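Local coordinates for molybdopterin biosynthesis Mog protein (Mycobacterium tuberculosis, PDB 2G4R) that probably takes part in molybdenum cofactor biosynthesis by binding molybdopterin, at residues G30-H35 with V65-G70. Sequence-based numbering, arbitrary orientation.
Sequences GWLEQH and VIITSG
Ile67 reaches from the strand toward the helix and sets its terminal methyl against two side chains, Leu32 and Trp31. Its CD1 lies 3.9 Å from Leu32 CD2 and 4.0 Å from Trp31 CZ3, so one methyl carries both of the close approaches. CG1 stands anti to the carbonyl carbon (chi1 -63°), and chi2 of 176° extends the branch to CD1. Leu32 comes from the helix, and the two aliphatic chains run antiparallel alongside one another. Trp31 instead lies roughly perpendicular to Ile67, offering the six-membered part of its indole obliquely, while Leu32 CD2 sits at the edge of that ring, in its plane.

The contact is helix-on-sheet packing in an alpha/beta fold: helix 24-34 lies against one face of the mixed sheet, where strand 65-69 runs parallel to its neighbours 6-11 and 123-128. Ile66, the next residue back along the strand, points to the other face and packs on helix 49-60. The indole also touches Leu139 and Leu142 of helix 132-143 and Leu146 of helix 146-153, so Trp31 links its own helix to those two.

His35, just past the helix, packs on the tryptophan. Its ND1 donates a nearly straight 2.8 Å hydrogen bond to Trp31 O, which lies close to the imidazole plane, though the donor is tilted 31° from the carbonyl plane. With that bond in place the imidazole lies over one face of the indole, with ND1 3.5 Å above the plane of the Trp31 ring, over its centre, and Trp31 CZ2 in turn over the middle of the imidazole.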
ATOM      1  N   GLY A  30      10.025   4.774  17.023  1.00 33.13           N
ATOM      2  CA  GLY A  30      10.218   5.217  18.395  1.00 33.31           C
ATOM      3  C   GLY A  30      11.656   5.058  18.824  1.00 33.30           C
ATOM      4  O   GLY A  30      12.225   5.936  19.470  1.00 31.13           O
ATOM      5  N   TRP A  31      12.253   3.927  18.462  1.00 34.49           N
ATOM      6  CA  TRP A  31      13.653   3.684  18.791  1.00 34.35           C
ATOM      7  C   TRP A  31      14.558   4.724  18.092  1.00 34.88           C
ATOM      8  O   TRP A  31      15.531   5.238  18.680  1.00 33.73           O
ATOM      9  CB  TRP A  31      14.024   2.252  18.435  1.00 34.69           C
ATOM     10  CG  TRP A  31      15.447   1.838  18.691  1.00 34.20           C
ATOM     11  CD1 TRP A  31      15.922   1.128  19.749  1.00 32.59           C
ATOM     12  CD2 TRP A  31      16.555   2.055  17.821  1.00 30.35           C
ATOM     13  NE1 TRP A  31      17.270   0.916  19.612  1.00 33.18           N
ATOM     14  CE2 TRP A  31      17.682   1.466  18.427  1.00 37.19           C
ATOM     15  CE3 TRP A  31      16.702   2.671  16.580  1.00 31.83           C
ATOM     16  CZ2 TRP A  31      18.939   1.504  17.847  1.00 34.33           C
ATOM     17  CZ3 TRP A  31      17.981   2.719  15.998  1.00 34.08           C
ATOM     18  CH2 TRP A  31      19.066   2.125  16.630  1.00 34.64           C
ATOM     19  N   LEU A  32      14.256   5.041  16.841  1.00 35.15           N
ATOM     20  CA  LEU A  32      15.043   6.054  16.120  1.00 35.56           C
ATOM     21  C   LEU A  32      15.001   7.429  16.800  1.00 36.91           C
ATOM     22  O   LEU A  32      15.997   8.194  16.804  1.00 35.64           O
ATOM     23  CB  LEU A  32      14.560   6.156  14.686  1.00 34.29           C
ATOM     24  CG  LEU A  32      15.064   5.042  13.727  1.00 35.04           C
ATOM     25  CD1 LEU A  32      14.399   5.138  12.367  1.00 31.63           C
ATOM     26  CD2 LEU A  32      16.589   5.082  13.528  1.00 37.23           C
ATOM     27  N   GLU A  33      13.844   7.743  17.355  1.00 39.37           N
ATOM     28  CA  GLU A  33      13.614   9.024  18.053  1.00 41.00           C
ATOM     29  C   GLU A  33      14.480   9.087  19.312  1.00 41.49           C
ATOM     30  O   GLU A  33      14.999  10.137  19.665  1.00 39.70           O
ATOM     31  CB  GLU A  33      12.111   9.122  18.376  1.00 41.75           C
ATOM     32  CG  GLU A  33      11.596  10.265  19.294  1.00 42.12           C
ATOM     33  CD  GLU A  33      10.067  10.113  19.657  1.00 46.63           C
ATOM     34  OE1 GLU A  33       9.575  10.979  20.439  1.00 64.29           O
ATOM     35  OE2 GLU A  33       9.362   9.145  19.182  1.00 56.62           O
ATOM     36  N   GLN A  34      14.647   7.929  19.963  1.00 42.40           N
ATOM     37  CA  GLN A  34      15.481   7.794  21.127  1.00 44.04           C
ATOM     38  C   GLN A  34      16.968   7.883  20.802  1.00 44.37           C
ATOM     39  O   GLN A  34      17.772   8.093  21.708  1.00 44.53           O
ATOM     40  CB  GLN A  34      15.142   6.511  21.874  1.00 43.05           C
ATOM     41  CG  GLN A  34      13.638   6.443  22.188  1.00 48.76           C
ATOM     42  CD  GLN A  34      13.315   5.755  23.503  1.00 48.29           C
ATOM     43  OE1 GLN A  34      13.616   6.288  24.598  1.00 63.73           O
ATOM     44  NE2 GLN A  34      12.704   4.566  23.415  1.00 51.70           N
ATOM     45  N   HIS A  35      17.344   7.748  19.528  1.00 44.71           N
ATOM     46  CA  HIS A  35      18.764   7.738  19.146  1.00 45.57           C
ATOM     47  C   HIS A  35      19.168   8.884  18.199  1.00 45.71           C
ATOM     48  O   HIS A  35      20.100   8.757  17.409  1.00 44.42           O
ATOM     49  CB  HIS A  35      19.132   6.369  18.538  1.00 45.81           C
ATOM     50  CG  HIS A  35      19.129   5.252  19.531  1.00 46.26           C
ATOM     51  ND1 HIS A  35      17.971   4.643  19.973  1.00 52.63           N
ATOM     52  CD2 HIS A  35      20.144   4.639  20.188  1.00 50.30           C
ATOM     53  CE1 HIS A  35      18.274   3.709  20.860  1.00 42.87           C
ATOM     54  NE2 HIS A  35      19.583   3.689  21.009  1.00 48.71           N
ATOM     55  N   VAL A  65      20.966   5.990   7.580  1.00 29.61           N
ATOM     56  CA  VAL A  65      20.557   4.658   7.984  1.00 31.45           C
ATOM     57  C   VAL A  65      19.218   4.237   7.418  1.00 30.35           C
ATOM     58  O   VAL A  65      18.218   4.998   7.432  1.00 32.30           O
ATOM     59  CB  VAL A  65      20.473   4.476   9.558  1.00 31.44           C
ATOM     60  CG1 VAL A  65      20.303   3.011   9.891  1.00 34.69           C
ATOM     61  CG2 VAL A  65      21.686   5.033  10.282  1.00 36.71           C
ATOM     62  N   ILE A  66      19.166   3.031   6.919  1.00 28.72           N
ATOM     63  CA  ILE A  66      17.876   2.438   6.542  1.00 29.44           C
ATOM     64  C   ILE A  66      17.624   1.178   7.352  1.00 29.31           C
ATOM     65  O   ILE A  66      18.453   0.243   7.359  1.00 27.88           O
ATOM     66  CB  ILE A  66      17.769   2.101   5.013  1.00 27.30           C
ATOM     67  CG1 ILE A  66      18.077   3.299   4.136  1.00 30.19           C
ATOM     68  CG2 ILE A  66      16.418   1.467   4.697  1.00 30.19           C
ATOM     69  CD1 ILE A  66      18.529   2.915   2.748  1.00 30.64           C
ATOM     70  N   ILE A  67      16.459   1.147   7.993  1.00 28.18           N
ATOM     71  CA  ILE A  67      16.022   0.013   8.774  1.00 28.89           C
ATOM     72  C   ILE A  67      14.843  -0.635   8.078  1.00 28.99           C
ATOM     73  O   ILE A  67      13.829   0.003   7.825  1.00 30.78           O
ATOM     74  CB  ILE A  67      15.774   0.382  10.239  1.00 27.82           C
ATOM     75  CG1 ILE A  67      17.104   0.857  10.868  1.00 27.15           C
ATOM     76  CG2 ILE A  67      15.306  -0.871  11.013  1.00 27.44           C
ATOM     77  CD1 ILE A  67      17.013   1.368  12.324  1.00 31.01           C
ATOM     78  N   THR A  68      15.009  -1.905   7.722  1.00 28.76           N
ATOM     79  CA  THR A  68      13.927  -2.678   7.126  1.00 28.82           C
ATOM     80  C   THR A  68      13.388  -3.724   8.097  1.00 28.45           C
ATOM     81  O   THR A  68      14.132  -4.290   8.944  1.00 27.55           O
ATOM     82  CB  THR A  68      14.310  -3.415   5.778  1.00 28.68           C
ATOM     83  OG1 THR A  68      15.081  -4.581   6.054  1.00 30.09           O
ATOM     84  CG2 THR A  68      15.022  -2.503   4.791  1.00 29.05           C
ATOM     85  N   SER A  69      12.099  -4.015   7.940  1.00 27.45           N
ATOM     86  CA  SER A  69      11.443  -5.062   8.660  1.00 28.23           C
ATOM     87  C   SER A  69      10.550  -5.942   7.757  1.00 28.84           C
ATOM     88  O   SER A  69       9.705  -5.424   6.999  1.00 26.87           O
ATOM     89  CB  SER A  69      10.638  -4.493   9.839  1.00 29.67           C
ATOM     90  OG  SER A  69       9.883  -5.519  10.509  1.00 32.53           O
ATOM     91  N   GLY A  70      10.802  -7.262   7.851  1.00 27.41           N
ATOM     92  CA  GLY A  70      10.014  -8.286   7.209  1.00 28.92           C
ATOM     93  C   GLY A  70      10.596  -8.784   5.880  1.00 29.26           C
ATOM     94  O   GLY A  70      11.513  -8.179   5.318  1.00 30.47           O
TER